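Local coordinates for nuclease-like protein (Chaetomium thermophilum, PDB 6GRB) that probably cuts four-way DNA junctions and 5'-flaps as a GEN1-type, metal-dependent junction-resolving nuclease, at residues 385-390 and 434-439. Residues are numbered along the deposited sequence; the frame is centred on the assembly and turned at random.
Sequences IPAELV and DPWQPD
With chi1 at -66°, Trp436 has CG anti to its carbonyl carbon, and the indole folds back over Ala387; Ile385 has CG2 anti to its backbone N (CG1 at chi1 -51°), which brings that methyl beside the carbonyl oxygens of Pro435 and Trp436. The CB of Ala387 sits over the centre of the six-membered indole ring, 3.7 Å from its centroid, a CH-pi contact almost along the ring normal. The same methyl packs against Pro435 CB at 3.5 Å. The backbone N of Ala387, in the first turn of helix 386-390, donates a nearly straight hydrogen bond of 2.8 Å to Pro435 O. Ile385 CG2 lies 3.2 Å from Trp436 O and, oblique to the ring, 4.1 Å from Trp436 CE3, while CD1 reaches Pro438 CG at 4.0 Å. Cutting Ile385 back to alanine is likely to open a gap beside Pro438 and against the indole near CE3. The side chains of Pro386 and Asp439 cross at about a right angle. Asp434 OD1 accepts from Trp436 N. Glu388 pairs with Lys363 in a salt bridge. The arrangement is an Asx turn within a type I beta turn, docked on a helix N-terminus where antiparallel strands 377-384 and 439-444 meet in the GEN1 C-terminal domain.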
ATOM      1  N   ILE A 385     -24.118 -18.114   3.280  1.00 74.83           N
ATOM      2  CA  ILE A 385     -25.124 -17.605   4.205  1.00 76.79           C
ATOM      3  C   ILE A 385     -24.441 -16.563   5.098  1.00 75.40           C
ATOM      4  O   ILE A 385     -23.665 -16.947   5.986  1.00 74.44           O
ATOM      5  CB  ILE A 385     -25.764 -18.723   5.041  1.00 78.20           C
ATOM      6  CG1 ILE A 385     -26.265 -19.871   4.147  1.00 78.32           C
ATOM      7  CG2 ILE A 385     -26.909 -18.154   5.899  1.00 80.51           C
ATOM      8  CD1 ILE A 385     -27.605 -19.614   3.468  1.00 79.64           C
ATOM      9  N   PRO A 386     -24.697 -15.266   4.893  1.00 76.51           N
ATOM     10  CA  PRO A 386     -23.947 -14.241   5.655  1.00 74.54           C
ATOM     11  C   PRO A 386     -23.949 -14.439   7.166  1.00 74.91           C
ATOM     12  O   PRO A 386     -22.880 -14.430   7.784  1.00 73.59           O
ATOM     13  CB  PRO A 386     -24.645 -12.941   5.234  1.00 74.61           C
ATOM     14  CG  PRO A 386     -25.121 -13.209   3.854  1.00 75.95           C
ATOM     15  CD  PRO A 386     -25.532 -14.669   3.834  1.00 77.74           C
ATOM     16  N   ALA A 387     -25.122 -14.626   7.779  1.00 77.30           N
ATOM     17  CA  ALA A 387     -25.188 -14.812   9.229  1.00 78.15           C
ATOM     18  C   ALA A 387     -24.547 -16.125   9.666  1.00 78.80           C
ATOM     19  O   ALA A 387     -23.981 -16.202  10.762  1.00 78.98           O
ATOM     20  CB  ALA A 387     -26.643 -14.750   9.706  1.00 80.18           C
ATOM     21  N   GLU A 388     -24.620 -17.162   8.833  1.00 80.28           N
ATOM     22  CA  GLU A 388     -23.934 -18.410   9.154  1.00 80.17           C
ATOM     23  C   GLU A 388     -22.421 -18.226   9.115  1.00 77.82           C
ATOM     24  O   GLU A 388     -21.702 -18.738   9.980  1.00 77.90           O
ATOM     25  CB  GLU A 388     -24.396 -19.514   8.192  1.00 80.56           C
ATOM     26  CG  GLU A 388     -23.635 -20.833   8.260  1.00 79.70           C
ATOM     27  CD  GLU A 388     -24.303 -21.945   7.434  1.00 80.07           C
ATOM     28  OE1 GLU A 388     -25.540 -22.109   7.535  1.00 81.74           O
ATOM     29  OE2 GLU A 388     -23.597 -22.656   6.684  1.00 78.60           O
ATOM     30  N   LEU A 389     -21.926 -17.459   8.142  1.00 77.88           N
ATOM     31  CA  LEU A 389     -20.487 -17.266   7.994  1.00 75.76           C
ATOM     32  C   LEU A 389     -19.911 -16.353   9.078  1.00 75.45           C
ATOM     33  O   LEU A 389     -18.761 -16.534   9.491  1.00 74.75           O
ATOM     34  CB  LEU A 389     -20.206 -16.695   6.603  1.00 74.19           C
ATOM     35  CG  LEU A 389     -18.762 -16.568   6.115  1.00 71.98           C
ATOM     36  CD1 LEU A 389     -18.699 -16.781   4.624  1.00 71.27           C
ATOM     37  CD2 LEU A 389     -18.213 -15.191   6.484  1.00 70.77           C
ATOM     38  N   VAL A 390     -20.688 -15.371   9.542  1.00 74.79           N
ATOM     39  CA  VAL A 390     -20.167 -14.349  10.448  1.00 74.33           C
ATOM     40  C   VAL A 390     -20.209 -14.823  11.900  1.00 76.40           C
ATOM     41  O   VAL A 390     -19.298 -14.529  12.681  1.00 76.39           O
ATOM     42  CB  VAL A 390     -20.934 -13.024  10.244  1.00 73.83           C
ATOM     43  CG1 VAL A 390     -20.515 -11.970  11.268  1.00 73.47           C
ATOM     44  CG2 VAL A 390     -20.692 -12.489   8.841  1.00 72.08           C
ATOM     45  N   ASP A 434     -32.084 -10.405   4.335  1.00 80.79           N
ATOM     46  CA  ASP A 434     -32.108 -11.466   5.334  1.00 81.68           C
ATOM     47  C   ASP A 434     -30.715 -12.078   5.432  1.00 81.68           C
ATOM     48  O   ASP A 434     -30.274 -12.744   4.481  1.00 82.10           O
ATOM     49  CB  ASP A 434     -33.135 -12.533   4.964  1.00 82.87           C
ATOM     50  CG  ASP A 434     -33.269 -13.644   6.019  1.00 83.94           C
ATOM     51  OD1 ASP A 434     -32.368 -13.835   6.876  1.00 84.04           O
ATOM     52  OD2 ASP A 434     -34.306 -14.350   5.975  1.00 84.67           O
ATOM     53  N   PRO A 435     -29.997 -11.905   6.556  1.00 79.34           N
ATOM     54  CA  PRO A 435     -28.700 -12.586   6.731  1.00 79.26           C
ATOM     55  C   PRO A 435     -28.761 -14.115   6.683  1.00 81.07           C
ATOM     56  O   PRO A 435     -27.717 -14.774   6.678  1.00 81.03           O
ATOM     57  CB  PRO A 435     -28.232 -12.095   8.112  1.00 78.38           C
ATOM     58  CG  PRO A 435     -29.460 -11.438   8.763  1.00 78.63           C
ATOM     59  CD  PRO A 435     -30.265 -10.916   7.621  1.00 78.49           C
ATOM     60  N   TRP A 436     -29.956 -14.703   6.649  1.00 79.48           N
ATOM     61  CA  TRP A 436     -30.059 -16.161   6.614  1.00 80.91           C
ATOM     62  C   TRP A 436     -30.307 -16.729   5.220  1.00 80.90           C
ATOM     63  O   TRP A 436     -30.005 -17.903   4.986  1.00 81.26           O
ATOM     64  CB  TRP A 436     -31.142 -16.632   7.587  1.00 81.73           C
ATOM     65  CG  TRP A 436     -30.737 -16.326   8.991  1.00 81.92           C
ATOM     66  CD1 TRP A 436     -31.189 -15.301   9.773  1.00 81.22           C
ATOM     67  CD2 TRP A 436     -29.744 -17.016   9.766  1.00 82.71           C
ATOM     68  NE1 TRP A 436     -30.555 -15.326  11.000  1.00 81.53           N
ATOM     69  CE2 TRP A 436     -29.665 -16.369  11.018  1.00 82.52           C
ATOM     70  CE3 TRP A 436     -28.915 -18.125   9.525  1.00 83.40           C
ATOM     71  CZ2 TRP A 436     -28.799 -16.797  12.029  1.00 83.28           C
ATOM     72  CZ3 TRP A 436     -28.045 -18.544  10.536  1.00 83.97           C
ATOM     73  CH2 TRP A 436     -27.997 -17.880  11.768  1.00 84.08           C
ATOM     74  N   GLN A 437     -30.719 -15.904   4.278  1.00 83.26           N
ATOM     75  CA  GLN A 437     -30.881 -16.359   2.912  1.00 83.02           C
ATOM     76  C   GLN A 437     -29.509 -16.352   2.248  1.00 82.51           C
ATOM     77  O   GLN A 437     -28.581 -15.751   2.746  1.00 82.30           O
ATOM     78  CB  GLN A 437     -31.793 -15.419   2.132  1.00 82.40           C
ATOM     79  CG  GLN A 437     -33.278 -15.680   2.293  1.00 83.38           C
ATOM     80  CD  GLN A 437     -33.595 -17.090   2.745  1.00 83.83           C
ATOM     81  OE1 GLN A 437     -33.409 -18.049   2.001  1.00 83.80           O
ATOM     82  NE2 GLN A 437     -34.095 -17.220   3.961  1.00 84.13           N
ATOM     83  N   PRO A 438     -29.371 -17.038   1.119  1.00 80.11           N
ATOM     84  CA  PRO A 438     -28.082 -17.038   0.404  1.00 79.15           C
ATOM     85  C   PRO A 438     -27.743 -15.681  -0.204  1.00 78.63           C
ATOM     86  O   PRO A 438     -28.576 -15.056  -0.867  1.00 78.40           O
ATOM     87  CB  PRO A 438     -28.293 -18.100  -0.683  1.00 78.30           C
ATOM     88  CG  PRO A 438     -29.314 -19.016  -0.089  1.00 79.11           C
ATOM     89  CD  PRO A 438     -30.246 -18.131   0.663  1.00 80.11           C
ATOM     90  N   ASP A 439     -26.505 -15.239   0.014  1.00 76.74           N
ATOM     91  CA  ASP A 439     -25.914 -14.075  -0.637  1.00 75.87           C
ATOM     92  C   ASP A 439     -24.924 -14.553  -1.700  1.00 74.33           C
ATOM     93  O   ASP A 439     -24.474 -15.700  -1.678  1.00 73.36           O
ATOM     94  CB  ASP A 439     -25.203 -13.176   0.388  1.00 74.99           C
ATOM     95  CG  ASP A 439     -25.181 -11.695  -0.008  1.00 74.06           C
ATOM     96  OD1 ASP A 439     -25.218 -11.351  -1.211  1.00 73.97           O
ATOM     97  OD2 ASP A 439     -25.120 -10.859   0.916  1.00 73.03           O
TER